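Local atomic coordinates of MupZ (Pseudomonas fluorescens, PDB entry 6FXD), a protein that probably acts as an epoxide hydrolase that works after a Rieske oxygenase to build the oxygen heterocycles of mupirocin. Residues A42-F47 with F62-T67; C71-S76 with L82-N87; V102-H107 with G118-M123; R22-M27 with R110-K115. One frame throughout, in Å; residues are numbered along the deposited sequence. Where two conformers were deposited one is given.

Contact 1: A42-F47 with F62-T67; sequences AYCAVF and FSFNGT
The sulfur of C44 sits in the corner made by two phenylalanines of the neighbouring strand, over the face of F62 and at the edge of F64. This is a Cys sulfur-aromatic contact that ties helix 37-51 to strand 57-65, the first helix and second strand of a ferredoxin-like βαββαβ core. C44 SG sits almost over the middle of the F62 ring, 3.5 Å from its centroid and only 14° from the ring normal. The C44 CB methylene follows over the same face, more obliquely, with CB 3.7 Å from F62 CD2 in a CH-pi contact. C44 SG and F62 CG both stand anti to their own carbonyl carbons (chi1 -77° and -73°), which brings the sulfur over the ring face. F64 meets the same sulfur differently: its edge points at it, CZ lying 4.1 Å from C44 SG. One turn further along, F47 adds its CB, 4.3 Å from F62 CZ, while its ring swings off to pack on I88 and L91 of helix 78-94. The sulfur is thus the helix's main point of contact with these two rings. Along the outer edge of the strand the sheet runs on: F62, S63 and F64 pair antiparallel with a strand of the second subunit. Within the helix, Y43 O accepts from F47 N at 3.0 Å and also lies in plane at the edge of the F47 ring.

Contact 2: C71-S76 with L82-N87; sequences CREVYS and LNHLVN
H84 carries its CG opposite the main-chain nitrogen (chi1 173°), which extends the imidazole from helix 78-94 toward the sheet, while Y75 on strand 68-75 turns its phenol to meet it with CG anti to the carbonyl carbon (chi1 -57°). The result is a buried polar cluster under the second helix of the ferredoxin-like core. Y75 OH hangs over one face of the imidazole, offset toward the rim, and comes within 3.0 Å of H84 CD2. That hydroxyl is also a donor: it donates a hydrogen bond to E73, Y75 OH to E73 OE1 2.7 Å, arriving from above the carboxylate plane, while OE1 itself lies in the plane of the tyrosine ring. The other carboxylate oxygen reaches the histidine through water. The water donates to E73 OE2 at 2.9 Å and sits in the imidazole plane at the ring edge, near NE2. On the far side H84 ND1 bonds to E54, so both ring nitrogens have partners and the ring's rotation is fixed. A buried carboxylate, histidine, phenol and water would suit an epoxide hydrolase pocket, but that role is only inferred. The water oxygen stands 2.8 Å from H84 NE2.

Contact 3: V102-H107 with G118-M123; sequences VRYEVH and GPLAFM
Apolar and aromatic packing joins Y104 and V106 to L120 and M123, so that the loop leading to strand 126-135 lies against strand 100-108, the last strand of the ferredoxin-like core. M123 makes a Met-aromatic contact with Y104. Its chain is bent at both chi2 and chi3 (-64° and -56°), which curls the thioether back so that the methyl CE rests over one face of the tyrosine, 4.1 Å from the ring centroid. The sulfur lies above the same ring, but farther off, SD being 5.2 Å from the Y104 centroid. Nearer the backbone, M123 CB touches Y104 CD2 at 3.7 Å. Leucine plays another part: L120 CD1 comes to the ring edge, near the plane of Y104, and also meets V106 CG2 at 4.0 Å. L120 also touches L81 and L85 of helix 78-94, so the loop packs on the strand and the helix at once.

Hydrogen bonding shapes the loop itself. A type I turn runs from G118 to A121, and M123 N then bonds to L120 O at 2.8 Å, which helps set M123 within reach of the tyrosine.

Polar side chains occupy the other face of the strand, turned to the second subunit. There E105 joins R103 and H107, and both cross the interface: R103 to E105 and H107 to S63 of that subunit. H107 NE2 donates at 2.8 Å to the anti lone pair of E105 OE1, and R103 NH1 makes a salt bridge to E105 OE2 at 2.7 Å, its N-H...O angle 168°.

Contact 4: R22-M27 with R110-K115; sequences RTCMAM and REELDK
E112 gives up more surface here than R22 and C24, the two residues it meets ahead of and at the start of strand 24-31. Its CB rests on the thiol of C24, with C24 SG 3.7 Å away, and its CG lies against the carbonyl of R22, with R22 O at 3.6 Å. A bend at chi2 (-63°) then turns the carboxylate across the arginine chain at about a right angle, with R22 CD 3.6 Å from E112 OE2. The guanidinium and carboxylate planes are nearly parallel, yet R22 NE remains 4.7 Å from E112 OE2, so any attraction would act only at a distance. The carboxylate finds firmer partners elsewhere: OE2 accepts K115 NZ in a salt bridge at 3.0 Å, from the syn side but tilted 33° out of the carboxylate plane, and OE1 takes the backbone N of A78, where helix 78-94 begins. C24 SG has a second neighbour in L113 CD1, 4.1 Å away. L113 in turn packs on F127 and E129 of strand 126-135. Helix 110-113 is thus laid against the start of strand 24-31 while it links strands 100-108 and 126-135, which are parallel neighbours in the sheet: a beta-alpha-beta crossover appended to the ferredoxin-like core.

All four contacts hang on one mixed sheet. Contacts 2, 3 and 4 cluster, with centres 11 to 12 Å apart, whereas contact 1 lies at the far end, about 24 Å from contact 4 between centres. Contact 1 reaches contact 2 through F62 CE1 and C71 CB, 3.7 Å apart. Strand 24-31 is the spine: contact 4 supplies it, and it probably bonds to contact 2 (E73 O to A26 N, 2.8 Å) and to contact 3 (H107 N to M25 O, 2.8 Å). L85 of contact 2 packs on L120 of contact 3. The polar cluster of contact 2, E73, Y75 and H84, is where a catalytic pocket might lie. Every contact also touches the second subunit.

Contact 1: A42-F47 with F62-T67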
loop_
_atom_site.group_PDB
_atom_site.type_symbol
_atom_site.label_atom_id
_atom_site.label_comp_id
_atom_site.label_asym_id
_atom_site.label_seq_id
_atom_site.Cartn_x
_atom_site.Cartn_y
_atom_site.Cartn_z
ATOM N N ALA A 42 -23.603 33.156 1.921
ATOM C CA ALA A 42 -23.467 33.766 3.243
ATOM C C ALA A 42 -23.375 32.699 4.330
ATOM O O ALA A 42 -22.556 32.809 5.260
ATOM C CB ALA A 42 -24.652 34.692 3.485
ATOM N N TYR A 43 -24.240 31.682 4.262
ATOM C CA TYR A 43 -24.204 30.624 5.265
ATOM C C TYR A 43 -22.908 29.832 5.222
ATOM O O TYR A 43 -22.560 29.172 6.195
ATOM C CB TYR A 43 -25.389 29.685 5.109
ATOM C CG TYR A 43 -26.538 30.070 5.957
ATOM C CD1 TYR A 43 -26.527 29.797 7.311
ATOM C CD2 TYR A 43 -27.626 30.728 5.416
ATOM C CE1 TYR A 43 -27.590 30.162 8.112
ATOM C CE2 TYR A 43 -28.698 31.098 6.211
ATOM C CZ TYR A 43 -28.670 30.811 7.555
ATOM O OH TYR A 43 -29.741 31.171 8.346
ATOM N N CYS A 44 -22.231 29.801 4.073
ATOM C CA CYS A 44 -20.966 29.079 4.013
ATOM C C CYS A 44 -19.985 29.582 5.064
ATOM O O CYS A 44 -19.220 28.791 5.621
ATOM C CB CYS A 44 -20.350 29.207 2.632
ATOM S SG CYS A 44 -21.146 28.141 1.363
ATOM N N ALA A 45 -20.017 30.896 5.377
ATOM C CA ALA A 45 -19.141 31.434 6.414
ATOM C C ALA A 45 -19.494 30.854 7.774
ATOM O O ALA A 45 -18.610 30.579 8.590
ATOM C CB ALA A 45 -19.257 32.959 6.457
ATOM N N VAL A 46 -20.790 30.639 8.016
ATOM C CA VAL A 46 -21.235 30.042 9.266
ATOM C C VAL A 46 -20.763 28.592 9.367
ATOM O O VAL A 46 -20.279 28.154 10.423
ATOM C CB VAL A 46 -22.766 30.175 9.384
ATOM C CG1 VAL A 46 -23.295 29.496 10.651
ATOM C CG2 VAL A 46 -23.190 31.645 9.325
ATOM N N PHE A 47 -20.891 27.822 8.273
ATOM C CA PHE A 47 -20.457 26.435 8.330
ATOM C C PHE A 47 -18.948 26.324 8.468
ATOM O O PHE A 47 -18.460 25.441 9.173
ATOM C CB PHE A 47 -20.912 25.701 7.080
ATOM C CG PHE A 47 -22.328 25.241 7.141
ATOM C CD1 PHE A 47 -23.363 26.147 6.981
ATOM C CD2 PHE A 47 -22.623 23.920 7.388
ATOM C CE1 PHE A 47 -24.678 25.730 7.056
ATOM C CE2 PHE A 47 -23.933 23.495 7.443
ATOM C CZ PHE A 47 -24.963 24.413 7.279
ATOM N N PHE A 62 -15.616 25.705 0.086
ATOM C CA PHE A 62 -16.766 25.732 -0.813
ATOM C C PHE A 62 -16.374 26.326 -2.161
ATOM O O PHE A 62 -15.706 27.368 -2.223
ATOM C CB PHE A 62 -17.913 26.565 -0.226
ATOM C CG PHE A 62 -18.620 25.903 0.918
ATOM C CD1 PHE A 62 -19.636 24.962 0.698
ATOM C CD2 PHE A 62 -18.269 26.208 2.228
ATOM C CE1 PHE A 62 -20.296 24.370 1.772
ATOM C CE2 PHE A 62 -18.915 25.604 3.292
ATOM C CZ PHE A 62 -19.918 24.692 3.068
ATOM N N SER A 63 -16.826 25.687 -3.241
ATOM C CA SER A 63 -16.570 26.130 -4.609
ATOM C C SER A 63 -17.870 26.099 -5.401
ATOM O O SER A 63 -18.823 25.418 -5.026
ATOM C CB SER A 63 -15.580 25.212 -5.335
ATOM O OG SER A 63 -14.385 25.080 -4.604
ATOM N N PHE A 64 -17.890 26.817 -6.522
ATOM C CA PHE A 64 -19.123 26.997 -7.284
ATOM C C PHE A 64 -18.881 26.933 -8.781
ATOM O O PHE A 64 -17.910 27.497 -9.298
ATOM C CB PHE A 64 -19.819 28.331 -6.907
ATOM C CG PHE A 64 -20.208 28.385 -5.454
ATOM C CD1 PHE A 64 -19.298 28.840 -4.496
ATOM C CD2 PHE A 64 -21.455 27.947 -5.043
ATOM C CE1 PHE A 64 -19.627 28.836 -3.163
ATOM C CE2 PHE A 64 -21.802 27.974 -3.689
ATOM C CZ PHE A 64 -20.874 28.408 -2.761
ATOM N N ASN A 65 -19.763 26.202 -9.457
ATOM C CA ASN A 65 -19.883 26.179 -10.908
ATOM C C ASN A 65 -21.262 26.782 -11.174
ATOM O O ASN A 65 -22.253 26.060 -11.311
ATOM C CB ASN A 65 -19.791 24.744 -11.391
ATOM C CG ASN A 65 -19.825 24.630 -12.909
ATOM O OD1 ASN A 65 -19.803 25.629 -13.618
ATOM N ND2 ASN A 65 -19.846 23.398 -13.412
ATOM N N GLY A 66 -21.322 28.109 -11.219
ATOM C CA GLY A 66 -22.603 28.803 -11.275
ATOM C C GLY A 66 -23.447 28.493 -10.047
ATOM O O GLY A 66 -23.059 28.769 -8.905
ATOM N N THR A 67 -24.640 27.930 -10.254
ATOM C CA THR A 67 -25.498 27.546 -9.136
ATOM C C THR A 67 -25.218 26.133 -8.617
ATOM O O THR A 67 -25.921 25.663 -7.717
ATOM C CB THR A 67 -26.983 27.698 -9.495
ATOM O OG1 THR A 67 -27.283 26.863 -10.617
ATOM C CG2 THR A 67 -27.319 29.132 -9.878
#

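Contact 2: C71-S76 with L82-N87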
loop_
_atom_site.group_PDB
_atom_site.type_symbol
_atom_site.label_atom_id
_atom_site.label_comp_id
_atom_site.label_asym_id
_atom_site.label_seq_id
_atom_site.Cartn_x
_atom_site.Cartn_y
_atom_site.Cartn_z
ATOM N N CYS A 71 -18.622 21.264 -1.633
ATOM C CA CYS A 71 -17.726 21.389 -0.491
ATOM C C CYS A 71 -16.675 20.291 -0.560
ATOM O O CYS A 71 -17.012 19.128 -0.802
ATOM C CB CYS A 71 -18.499 21.297 0.825
ATOM S SG CYS A 71 -17.510 21.903 2.238
ATOM N N ARG A 72 -15.409 20.657 -0.364
ATOM C CA ARG A 72 -14.317 19.687 -0.254
ATOM C C ARG A 72 -13.974 19.599 1.229
ATOM O O ARG A 72 -13.530 20.585 1.822
ATOM C CB ARG A 72 -13.109 20.156 -1.066
ATOM C CG ARG A 72 -12.013 19.083 -1.211
ATOM C CD ARG A 72 -10.638 19.637 -1.578
ATOM N NE ARG A 72 -10.745 20.586 -2.681
ATOM C CZ ARG A 72 -9.735 21.300 -3.172
ATOM N NH1 ARG A 72 -8.514 21.180 -2.667
ATOM N NH2 ARG A 72 -9.953 22.149 -4.166
ATOM N N GLU A 73 -14.229 18.444 1.842
ATOM C CA GLU A 73 -14.046 18.238 3.271
ATOM C C GLU A 73 -13.001 17.152 3.455
ATOM O O GLU A 73 -13.217 16.016 3.034
ATOM C CB GLU A 73 -15.364 17.794 3.898
ATOM C CG GLU A 73 -16.591 18.541 3.374
ATOM C CD GLU A 73 -17.895 18.124 4.034
ATOM O OE1 GLU A 73 -17.858 17.279 4.957
ATOM O OE2 GLU A 73 -18.956 18.636 3.611
ATOM N N VAL A 74 -11.891 17.483 4.097
ATOM C CA VAL A 74 -10.799 16.536 4.303
ATOM C C VAL A 74 -10.617 16.337 5.799
ATOM O O VAL A 74 -10.425 17.315 6.536
ATOM C CB VAL A 74 -9.499 17.012 3.631
ATOM C CG1 VAL A 74 -8.421 15.958 3.815
ATOM C CG2 VAL A 74 -9.744 17.295 2.138
ATOM N N TYR A 75 -10.669 15.079 6.249
ATOM C CA TYR A 75 -10.584 14.738 7.660
ATOM C C TYR A 75 -9.415 13.792 7.885
ATOM O O TYR A 75 -9.060 13.011 7.004
ATOM C CB TYR A 75 -11.884 14.072 8.154
ATOM C CG TYR A 75 -13.083 14.960 7.907
ATOM C CD1 TYR A 75 -13.397 16.001 8.779
ATOM C CD2 TYR A 75 -13.871 14.794 6.774
ATOM C CE1 TYR A 75 -14.470 16.839 8.534
ATOM C CE2 TYR A 75 -14.938 15.625 6.518
ATOM C CZ TYR A 75 -15.251 16.640 7.407
ATOM O OH TYR A 75 -16.316 17.469 7.150
ATOM N N SER A 76 -8.816 13.854 9.072
ATOM C CA SER A 76 -7.631 13.034 9.306
ATOM C C SER A 76 -7.943 11.540 9.336
ATOM O O SER A 76 -7.030 10.733 9.120
ATOM C CB SER A 76 -6.884 13.495 10.560
ATOM O OG SER A 76 -7.730 13.460 11.686
ATOM N N LEU A 82 -17.173 11.550 11.111
ATOM C CA LEU A 82 -18.293 11.327 12.017
ATOM C C LEU A 82 -18.424 12.473 13.014
ATOM O O LEU A 82 -19.543 12.887 13.338
ATOM C CB LEU A 82 -18.155 9.971 12.713
ATOM C CG LEU A 82 -18.114 8.787 11.725
ATOM C CD1 LEU A 82 -17.880 7.436 12.403
ATOM C CD2 LEU A 82 -19.366 8.763 10.836
ATOM N N ASN A 83 -17.297 12.991 13.523
ATOM C CA ASN A 83 -17.388 14.109 14.460
ATOM C C ASN A 83 -18.001 15.323 13.791
ATOM O O ASN A 83 -18.737 16.084 14.433
ATOM C CB ASN A 83 -16.020 14.481 15.037
ATOM C CG ASN A 83 -15.459 13.432 15.952
ATOM O OD1 ASN A 83 -16.181 12.564 16.437
ATOM N ND2 ASN A 83 -14.163 13.524 16.228
ATOM N N HIS A 84 -17.701 15.529 12.503
ATOM C CA HIS A 84 -18.271 16.664 11.775
ATOM C C HIS A 84 -19.781 16.533 11.645
ATOM O O HIS A 84 -20.522 17.514 11.817
ATOM C CB HIS A 84 -17.643 16.752 10.383
ATOM C CG HIS A 84 -18.270 17.787 9.498
ATOM N ND1 HIS A 84 -18.107 19.142 9.712
ATOM C CD2 HIS A 84 -19.035 17.670 8.386
ATOM C CE1 HIS A 84 -18.755 19.812 8.775
ATOM N NE2 HIS A 84 -19.321 18.943 7.956
ATOM N N LEU A 85 -20.250 15.325 11.328
ATOM C CA LEU A 85 -21.677 15.053 11.225
ATOM C C LEU A 85 -22.404 15.468 12.495
ATOM O O LEU A 85 -23.466 16.096 12.430
ATOM C CB LEU A 85 -21.871 13.557 10.977
ATOM C CG LEU A 85 -23.006 13.124 10.061
ATOM C CD1 LEU A 85 -22.661 13.542 8.650
ATOM C CD2 LEU A 85 -23.195 11.619 10.145
ATOM N N VAL A 86 -21.842 15.130 13.659
ATOM C CA VAL A 86 -22.455 15.512 14.929
ATOM C C VAL A 86 -22.370 17.018 15.139
ATOM O O VAL A 86 -23.325 17.652 15.619
ATOM C CB VAL A 86 -21.800 14.747 16.094
ATOM C CG1 VAL A 86 -22.331 15.258 17.434
ATOM C CG2 VAL A 86 -22.035 13.247 15.949
ATOM N N ASN A 87 -21.217 17.612 14.815
ATOM C CA ASN A 87 -20.996 19.034 15.079
ATOM C C ASN A 87 -21.943 19.902 14.261
ATOM O O ASN A 87 -22.458 20.921 14.750
ATOM C CB ASN A 87 -19.541 19.381 14.743
ATOM C CG ASN A 87 -19.180 20.835 15.035
ATOM O OD1 ASN A 87 -19.548 21.382 16.072
ATOM N ND2 ASN A 87 -18.419 21.446 14.136
HETATM O O HOH W 1 -20.559 19.953 5.600
#

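Contact 3: V102-H107 with G118-M123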
loop_
_atom_site.group_PDB
_atom_site.type_symbol
_atom_site.label_atom_id
_atom_site.label_comp_id
_atom_site.label_asym_id
_atom_site.label_seq_id
_atom_site.Cartn_x
_atom_site.Cartn_y
_atom_site.Cartn_z
ATOM N N VAL A 102 -27.348 16.697 -4.406
ATOM C CA VAL A 102 -27.639 15.809 -5.529
ATOM C C VAL A 102 -26.590 14.723 -5.726
ATOM O O VAL A 102 -26.857 13.759 -6.454
ATOM C CB VAL A 102 -27.857 16.597 -6.835
ATOM C CG1 VAL A 102 -29.104 17.471 -6.712
ATOM C CG2 VAL A 102 -26.629 17.448 -7.171
ATOM N N ARG A 103 -25.416 14.856 -5.126
ATOM C CA ARG A 103 -24.376 13.836 -5.157
ATOM C C ARG A 103 -23.611 13.959 -3.848
ATOM O O ARG A 103 -23.429 15.066 -3.345
ATOM C CB ARG A 103 -23.406 14.025 -6.342
ATOM C CG ARG A 103 -22.652 12.748 -6.719
ATOM C CD ARG A 103 -21.337 12.952 -7.504
ATOM N NE ARG A 103 -21.324 14.132 -8.358
ATOM C CZ ARG A 103 -20.239 14.647 -8.940
ATOM N NH1 ARG A 103 -19.042 14.091 -8.778
ATOM N NH2 ARG A 103 -20.352 15.727 -9.687
ATOM N N TYR A 104 -23.201 12.832 -3.274
ATOM C CA TYR A 104 -22.403 12.851 -2.048
ATOM C C TYR A 104 -21.365 11.739 -2.154
ATOM O O TYR A 104 -21.706 10.552 -2.098
ATOM C CB TYR A 104 -23.284 12.706 -0.800
ATOM C CG TYR A 104 -22.517 12.803 0.495
ATOM C CD1 TYR A 104 -21.996 14.015 0.926
ATOM C CD2 TYR A 104 -22.299 11.676 1.283
ATOM C CE1 TYR A 104 -21.288 14.108 2.111
ATOM C CE2 TYR A 104 -21.593 11.755 2.465
ATOM C CZ TYR A 104 -21.094 12.976 2.878
ATOM O OH TYR A 104 -20.387 13.066 4.051
ATOM N N GLU A 105 -20.104 12.120 -2.306
ATOM C CA GLU A 105 -19.016 11.165 -2.482
ATOM C C GLU A 105 -18.143 11.127 -1.240
ATOM O O GLU A 105 -17.897 12.152 -0.607
ATOM C CB GLU A 105 -18.114 11.548 -3.654
ATOM C CG GLU A 105 -18.833 11.597 -4.948
ATOM C CD GLU A 105 -17.915 11.810 -6.144
ATOM O OE1 GLU A 105 -16.666 11.821 -5.993
ATOM O OE2 GLU A 105 -18.460 11.998 -7.244
ATOM N N VAL A 106 -17.641 9.941 -0.914
ATOM C CA VAL A 106 -16.717 9.768 0.197
ATOM C C VAL A 106 -15.537 8.965 -0.327
ATOM O O VAL A 106 -15.724 7.858 -0.844
ATOM C CB VAL A 106 -17.374 9.052 1.388
ATOM C CG1 VAL A 106 -16.358 8.863 2.492
ATOM C CG2 VAL A 106 -18.564 9.871 1.916
ATOM N N HIS A 107 -14.331 9.508 -0.189
ATOM C CA HIS A 107 -13.108 8.868 -0.663
ATOM C C HIS A 107 -12.180 8.602 0.509
ATOM O O HIS A 107 -12.006 9.463 1.372
ATOM C CB HIS A 107 -12.361 9.778 -1.638
ATOM C CG HIS A 107 -13.142 10.133 -2.863
ATOM N ND1 HIS A 107 -12.730 9.771 -4.130
ATOM C CD2 HIS A 107 -14.302 10.808 -3.023
ATOM C CE1 HIS A 107 -13.597 10.227 -5.018
ATOM N NE2 HIS A 107 -14.567 10.846 -4.370
ATOM N N GLY A 118 -22.142 2.391 7.560
ATOM C CA GLY A 118 -23.308 2.363 8.417
ATOM C C GLY A 118 -23.820 3.752 8.764
ATOM O O GLY A 118 -24.961 4.104 8.450
ATOM N N PRO A 119 -22.985 4.566 9.424
ATOM C CA PRO A 119 -23.432 5.915 9.815
ATOM C C PRO A 119 -23.880 6.806 8.668
ATOM O O PRO A 119 -24.763 7.648 8.875
ATOM C CB PRO A 119 -22.206 6.503 10.529
ATOM C CG PRO A 119 -21.386 5.344 10.934
ATOM C CD PRO A 119 -21.653 4.246 9.965
ATOM N N LEU A 120 -23.291 6.684 7.476
ATOM C CA LEU A 120 -23.625 7.572 6.372
ATOM C C LEU A 120 -24.650 6.983 5.410
ATOM O O LEU A 120 -24.930 7.596 4.376
ATOM C CB LEU A 120 -22.358 7.968 5.603
ATOM C CG LEU A 120 -21.249 8.596 6.446
ATOM C CD1 LEU A 120 -20.090 9.046 5.547
ATOM C CD2 LEU A 120 -21.797 9.754 7.244
ATOM N N ALA A 121 -25.210 5.813 5.721
ATOM C CA ALA A 121 -26.116 5.161 4.776
ATOM C C ALA A 121 -27.262 6.085 4.378
ATOM O O ALA A 121 -27.720 6.063 3.228
ATOM C CB ALA A 121 -26.654 3.864 5.379
ATOM N N PHE A 122 -27.721 6.926 5.310
ATOM C CA PHE A 122 -28.843 7.817 5.029
ATOM C C PHE A 122 -28.529 8.830 3.935
ATOM O O PHE A 122 -29.457 9.387 3.338
ATOM C CB PHE A 122 -29.301 8.521 6.309
ATOM C CG PHE A 122 -28.420 9.673 6.728
ATOM C CD1 PHE A 122 -27.263 9.449 7.460
ATOM C CD2 PHE A 122 -28.764 10.979 6.405
ATOM C CE1 PHE A 122 -26.462 10.506 7.853
ATOM C CE2 PHE A 122 -27.963 12.045 6.796
ATOM C CZ PHE A 122 -26.817 11.810 7.524
ATOM N N MET A 123 -27.248 9.083 3.665
ATOM C CA MET A 123 -26.831 9.990 2.606
ATOM C C MET A 123 -26.705 9.305 1.254
ATOM O O MET A 123 -26.413 9.984 0.264
ATOM C CB MET A 123 -25.480 10.625 2.949
ATOM C CG MET A 123 -25.525 11.607 4.093
ATOM S SD MET A 123 -26.550 13.052 3.731
ATOM C CE MET A 123 -25.808 13.669 2.223
#

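Contact 4: R22-M27 with R110-K115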
loop_
_atom_site.group_PDB
_atom_site.type_symbol
_atom_site.label_atom_id
_atom_site.label_comp_id
_atom_site.label_asym_id
_atom_site.label_seq_id
_atom_site.Cartn_x
_atom_site.Cartn_y
_atom_site.Cartn_z
ATOM N N ARG A 22 -4.819 7.465 6.505
ATOM C CA ARG A 22 -6.178 7.313 7.007
ATOM C C ARG A 22 -7.113 8.425 6.545
ATOM O O ARG A 22 -8.315 8.339 6.805
ATOM C CB ARG A 22 -6.177 7.246 8.539
ATOM C CG ARG A 22 -5.251 6.166 9.090
ATOM C CD ARG A 22 -5.798 4.793 8.765
ATOM N NE ARG A 22 -4.792 3.892 8.196
ATOM C CZ ARG A 22 -4.079 3.010 8.894
ATOM N NH1 ARG A 22 -4.247 2.902 10.203
ATOM N NH2 ARG A 22 -3.193 2.235 8.275
ATOM N N THR A 23 -6.585 9.446 5.871
ATOM C CA THR A 23 -7.364 10.610 5.459
ATOM C C THR A 23 -8.596 10.196 4.664
ATOM O O THR A 23 -8.529 9.331 3.786
ATOM C CB THR A 23 -6.477 11.470 4.555
ATOM O OG1 THR A 23 -5.161 11.537 5.117
ATOM C CG2 THR A 23 -7.034 12.870 4.408
ATOM N N CYS A 24 -9.727 10.827 4.972
ATOM C CA CYS A 24 -10.971 10.650 4.239
ATOM C C CYS A 24 -11.447 11.997 3.727
ATOM O O CYS A 24 -11.279 13.027 4.397
ATOM C CB CYS A 24 -12.052 10.061 5.138
ATOM S SG CYS A 24 -11.685 8.380 5.654
ATOM N N MET A 25 -12.045 12.002 2.540
ATOM C CA MET A 25 -12.564 13.218 1.927
ATOM C C MET A 25 -14.037 13.019 1.601
ATOM O O MET A 25 -14.413 12.000 1.011
ATOM C CB MET A 25 -11.801 13.563 0.647
ATOM C CG MET A 25 -12.254 14.896 0.005
ATOM S SD MET A 25 -11.375 15.312 -1.539
ATOM C CE MET A 25 -11.883 13.964 -2.641
ATOM N N ALA A 26 -14.871 13.975 2.004
ATOM C CA ALA A 26 -16.287 13.980 1.673
ATOM C C ALA A 26 -16.556 15.135 0.721
ATOM O O ALA A 26 -15.978 16.218 0.871
ATOM C CB ALA A 26 -17.139 14.162 2.926
ATOM N N MET A 27 -17.414 14.912 -0.273
ATOM C CA MET A 27 -17.756 15.949 -1.245
ATOM C C MET A 27 -19.253 15.943 -1.519
ATOM O O MET A 27 -19.727 15.181 -2.376
ATOM C CB MET A 27 -17.002 15.764 -2.562
ATOM C CG MET A 27 -15.485 15.827 -2.425
ATOM S SD MET A 27 -14.622 15.992 -3.979
ATOM C CE MET A 27 -15.123 14.454 -4.789
ATOM N N ARG A 110 -10.051 1.567 2.421
ATOM C CA ARG A 110 -11.139 0.630 2.705
ATOM C C ARG A 110 -11.423 0.521 4.202
ATOM O O ARG A 110 -12.588 0.523 4.622
ATOM C CB ARG A 110 -10.815 -0.746 2.113
ATOM C CG ARG A 110 -11.844 -1.817 2.480
ATOM C CD ARG A 110 -11.443 -3.176 1.948
ATOM N NE ARG A 110 -11.335 -3.155 0.494
ATOM C CZ ARG A 110 -10.919 -4.183 -0.239
ATOM N NH1 ARG A 110 -10.570 -5.319 0.350
ATOM N NH2 ARG A 110 -10.850 -4.075 -1.558
ATOM N N GLU A 111 -10.373 0.440 5.022
ATOM C CA GLU A 111 -10.552 0.193 6.449
ATOM C C GLU A 111 -11.247 1.362 7.136
ATOM O O GLU A 111 -11.974 1.163 8.120
ATOM C CB GLU A 111 -9.193 -0.072 7.097
ATOM C CG GLU A 111 -9.251 -0.456 8.558
ATOM C CD GLU A 111 -7.930 -1.002 9.061
ATOM O OE1 GLU A 111 -7.134 -1.477 8.227
ATOM O OE2 GLU A 111 -7.683 -0.943 10.285
ATOM N N GLU A 112 -11.033 2.585 6.650
ATOM C CA GLU A 112 -11.746 3.724 7.213
ATOM C C GLU A 112 -13.158 3.831 6.652
ATOM O O GLU A 112 -14.100 4.150 7.386
ATOM C CB GLU A 112 -10.960 5.014 6.961
ATOM C CG GLU A 112 -9.618 5.086 7.681
ATOM C CD GLU A 112 -9.763 5.060 9.193
ATOM O OE1 GLU A 112 -10.446 5.949 9.732
ATOM O OE2 GLU A 112 -9.210 4.146 9.847
ATOM N N LEU A 113 -13.332 3.561 5.354
ATOM C CA LEU A 113 -14.668 3.646 4.774
ATOM C C LEU A 113 -15.603 2.600 5.372
ATOM O O LEU A 113 -16.813 2.837 5.466
ATOM C CB LEU A 113 -14.611 3.533 3.251
ATOM C CG LEU A 113 -14.665 4.859 2.471
ATOM C CD1 LEU A 113 -13.697 5.874 3.059
ATOM C CD2 LEU A 113 -14.400 4.660 0.984
ATOM N N ASP A 114 -15.066 1.440 5.771
ATOM C CA ASP A 114 -15.874 0.452 6.480
ATOM C C ASP A 114 -16.536 1.048 7.719
ATOM O O ASP A 114 -17.640 0.635 8.087
ATOM C CB ASP A 114 -15.008 -0.752 6.874
ATOM C CG ASP A 114 -14.657 -1.643 5.687
ATOM O OD1 ASP A 114 -15.263 -1.487 4.609
ATOM O OD2 ASP A 114 -13.762 -2.503 5.836
ATOM N N LYS A 115 -15.881 2.013 8.372
ATOM C CA LYS A 115 -16.447 2.660 9.555
ATOM C C LYS A 115 -17.523 3.678 9.214
ATOM O O LYS A 115 -18.243 4.118 10.124
ATOM C CB LYS A 115 -15.337 3.331 10.369
ATOM C CG LYS A 115 -14.203 2.391 10.783
ATOM C CD LYS A 115 -13.011 3.167 11.349
ATOM C CE LYS A 115 -11.841 2.227 11.640
ATOM N NZ LYS A 115 -10.625 2.928 12.151
#